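Local structure of D-isomer specific 2-hydroxyacid dehydrogenase NAD-binding (Xanthobacter autotrophicus, 4XA8) at residues V202-P207 with A228-V233. The protein probably acts as an NAD(P)-dependent oxidoreductase of the D-isomer specific 2-hydroxyacid dehydrogenase family. Sequence-based numbering, arbitrary orientation.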
loop_
_atom_site.group_PDB
_atom_site.type_symbol
_atom_site.label_atom_id
_atom_site.label_comp_id
_atom_site.label_asym_id
_atom_site.label_seq_id
_atom_site.Cartn_x
_atom_site.Cartn_y
_atom_site.Cartn_z
ATOM N N VAL A 202 3.061 13.597 -5.194
ATOM C CA VAL A 202 1.966 14.125 -6.013
ATOM C C VAL A 202 1.266 12.966 -6.733
ATOM O O VAL A 202 1.914 12.002 -7.162
ATOM C CB VAL A 202 2.439 15.255 -6.991
ATOM C CG1 VAL A 202 3.382 14.701 -8.018
ATOM C CG2 VAL A 202 1.280 15.914 -7.721
ATOM N N VAL A 203 -0.077 13.017 -6.774
ATOM C CA VAL A 203 -0.904 11.948 -7.459
ATOM C C VAL A 203 -1.639 12.569 -8.623
ATOM O O VAL A 203 -2.530 13.425 -8.447
ATOM C CB VAL A 203 -1.901 11.230 -6.531
ATOM C CG1 VAL A 203 -2.480 10.019 -7.223
ATOM C CG2 VAL A 203 -1.262 10.828 -5.216
ATOM N N VAL A 204 -1.284 12.168 -9.829
ATOM C CA VAL A 204 -2.009 12.660 -11.021
ATOM C C VAL A 204 -3.307 11.855 -11.244
ATOM O O VAL A 204 -3.267 10.634 -11.522
ATOM C CB VAL A 204 -1.180 12.520 -12.296
ATOM C CG1 VAL A 204 -1.934 13.155 -13.478
ATOM C CG2 VAL A 204 0.177 13.190 -12.136
ATOM N N MET A 205 -4.447 12.521 -11.120
ATOM C CA MET A 205 -5.760 11.929 -11.286
ATOM C C MET A 205 -6.671 12.841 -12.148
ATOM O O MET A 205 -7.883 12.949 -11.898
ATOM C CB MET A 205 -6.447 11.679 -9.939
ATOM C CG MET A 205 -5.579 10.896 -8.996
ATOM S SD MET A 205 -6.487 10.397 -7.510
ATOM C CE MET A 205 -7.590 9.205 -8.223
ATOM N N LEU A 206 -6.087 13.499 -13.150
ATOM C CA LEU A 206 -6.868 14.421 -13.991
ATOM C C LEU A 206 -7.526 13.671 -15.123
ATOM O O LEU A 206 -6.882 12.895 -15.778
ATOM C CB LEU A 206 -5.948 15.454 -14.604
ATOM C CG LEU A 206 -5.554 16.580 -13.699
ATOM C CD1 LEU A 206 -4.316 17.221 -14.283
ATOM C CD2 LEU A 206 -6.712 17.566 -13.579
ATOM N N PRO A 207 -8.810 13.895 -15.373
ATOM C CA PRO A 207 -9.294 13.366 -16.669
ATOM C C PRO A 207 -8.553 14.007 -17.847
ATOM O O PRO A 207 -8.171 15.184 -17.728
ATOM C CB PRO A 207 -10.773 13.762 -16.694
ATOM C CG PRO A 207 -10.894 14.895 -15.739
ATOM C CD PRO A 207 -9.784 14.789 -14.726
ATOM N N ALA A 228 10.794 15.110 -4.983
ATOM C CA ALA A 228 9.412 14.777 -4.953
ATOM C C ALA A 228 9.195 13.347 -5.422
ATOM O O ALA A 228 10.002 12.779 -6.152
ATOM C CB ALA A 228 8.581 15.743 -5.815
ATOM N N LYS A 229 8.085 12.780 -4.965
ATOM C CA LYS A 229 7.638 11.441 -5.361
ATOM C C LYS A 229 6.349 11.549 -6.209
ATOM O O LYS A 229 5.419 12.236 -5.834
ATOM C CB LYS A 229 7.449 10.598 -4.116
ATOM C CG LYS A 229 8.779 10.571 -3.327
ATOM C CD LYS A 229 8.649 10.313 -1.865
ATOM C CE LYS A 229 10.003 10.002 -1.206
ATOM N NZ LYS A 229 9.890 8.674 -0.483
ATOM N N PHE A 230 6.344 10.884 -7.365
ATOM C CA PHE A 230 5.350 11.119 -8.427
ATOM C C PHE A 230 4.564 9.828 -8.728
ATOM O O PHE A 230 5.154 8.780 -8.995
ATOM C CB PHE A 230 6.122 11.583 -9.650
ATOM C CG PHE A 230 5.276 12.073 -10.778
ATOM C CD1 PHE A 230 4.836 11.187 -11.753
ATOM C CD2 PHE A 230 4.947 13.414 -10.904
ATOM C CE1 PHE A 230 4.075 11.614 -12.817
ATOM C CE2 PHE A 230 4.194 13.856 -11.994
ATOM C CZ PHE A 230 3.761 12.954 -12.939
ATOM N N ILE A 231 3.228 9.908 -8.680
ATOM C CA ILE A 231 2.341 8.793 -8.918
ATOM C C ILE A 231 1.388 9.196 -10.067
ATOM O O ILE A 231 0.740 10.248 -9.979
ATOM C CB ILE A 231 1.501 8.494 -7.695
ATOM C CG1 ILE A 231 2.401 8.041 -6.551
ATOM C CG2 ILE A 231 0.434 7.431 -7.984
ATOM C CD1 ILE A 231 1.733 8.162 -5.214
ATOM N N ASN A 232 1.312 8.374 -11.118
ATOM C CA ASN A 232 0.380 8.657 -12.270
ATOM C C ASN A 232 -0.605 7.538 -12.449
ATOM O O ASN A 232 -0.198 6.411 -12.762
ATOM C CB ASN A 232 1.112 8.851 -13.562
ATOM C CG ASN A 232 0.219 9.452 -14.634
ATOM O OD1 ASN A 232 -0.905 9.872 -14.352
ATOM N ND2 ASN A 232 0.707 9.466 -15.863
ATOM N N VAL A 233 -1.891 7.828 -12.192
ATOM C CA VAL A 233 -2.968 6.861 -12.386
ATOM C C VAL A 233 -4.035 7.435 -13.346
ATOM O O VAL A 233 -5.103 6.857 -13.467
ATOM C CB VAL A 233 -3.630 6.408 -11.065
ATOM C CG1 VAL A 233 -2.612 5.601 -10.204
ATOM C CG2 VAL A 233 -4.131 7.596 -10.259
#
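Val202 to Val204 pairs in parallel with Phe230 to Asn232, the two strand axes inclined by 18° and 4.8 Å apart at their closest. Four backbone hydrogen bonds alternate across the gap: Val202 N to Lys229 O, Ile231 N to Val202 O, Val204 N to Ile231 O and, at the strand ends, a longer one from Val233 N to Val204 O at 3.2 Å. Ile231 thus bonds to the other strand through both its N and its O.

On one face sits the Phe230 ring, with CG anti to the backbone N (chi1 -171°), which lays the ring alongside the neighbouring strand. Val202 CG1 meets it obliquely at Phe230 CD2, 3.5 Å away, and Val204 CG2 reaches Phe230 CZ at 3.7 Å; Ile253 and Leu258 of the next strand touch the ring too. An alanine here is likely to open a gap beside Val202 and Val204 and leave both methyls without their aromatic partner. Further along this face, Asn232 OD1 lies 3.4 Å from Val204 CB; the amide oxygen takes its hydrogen bond from Ala234 N.

The other face, covered by helix 103-119, carries Val203 beside Ile231, with Val203 CG1 4.0 Å from Ile231 CG2. Beyond them Val233 CG2 packs 3.8 Å from Met205 CG; Val233 CG1 points anti to the carbonyl carbon (chi1 -66°).

With helix 218-223 between them, these strands form a beta-alpha-beta unit of the Rossmann-type domain. Backbone bonds set the register and mainly apolar side chains fill both faces, consistent with a firm base for the cofactor-binding strand ends. NADPH is absent from this chain, but Val233 and Gly156 bind it in a structure of this protein; Met205 lies close to Gly156, near the start of helix 154-165 in a probable Rossmann-type glycine motif.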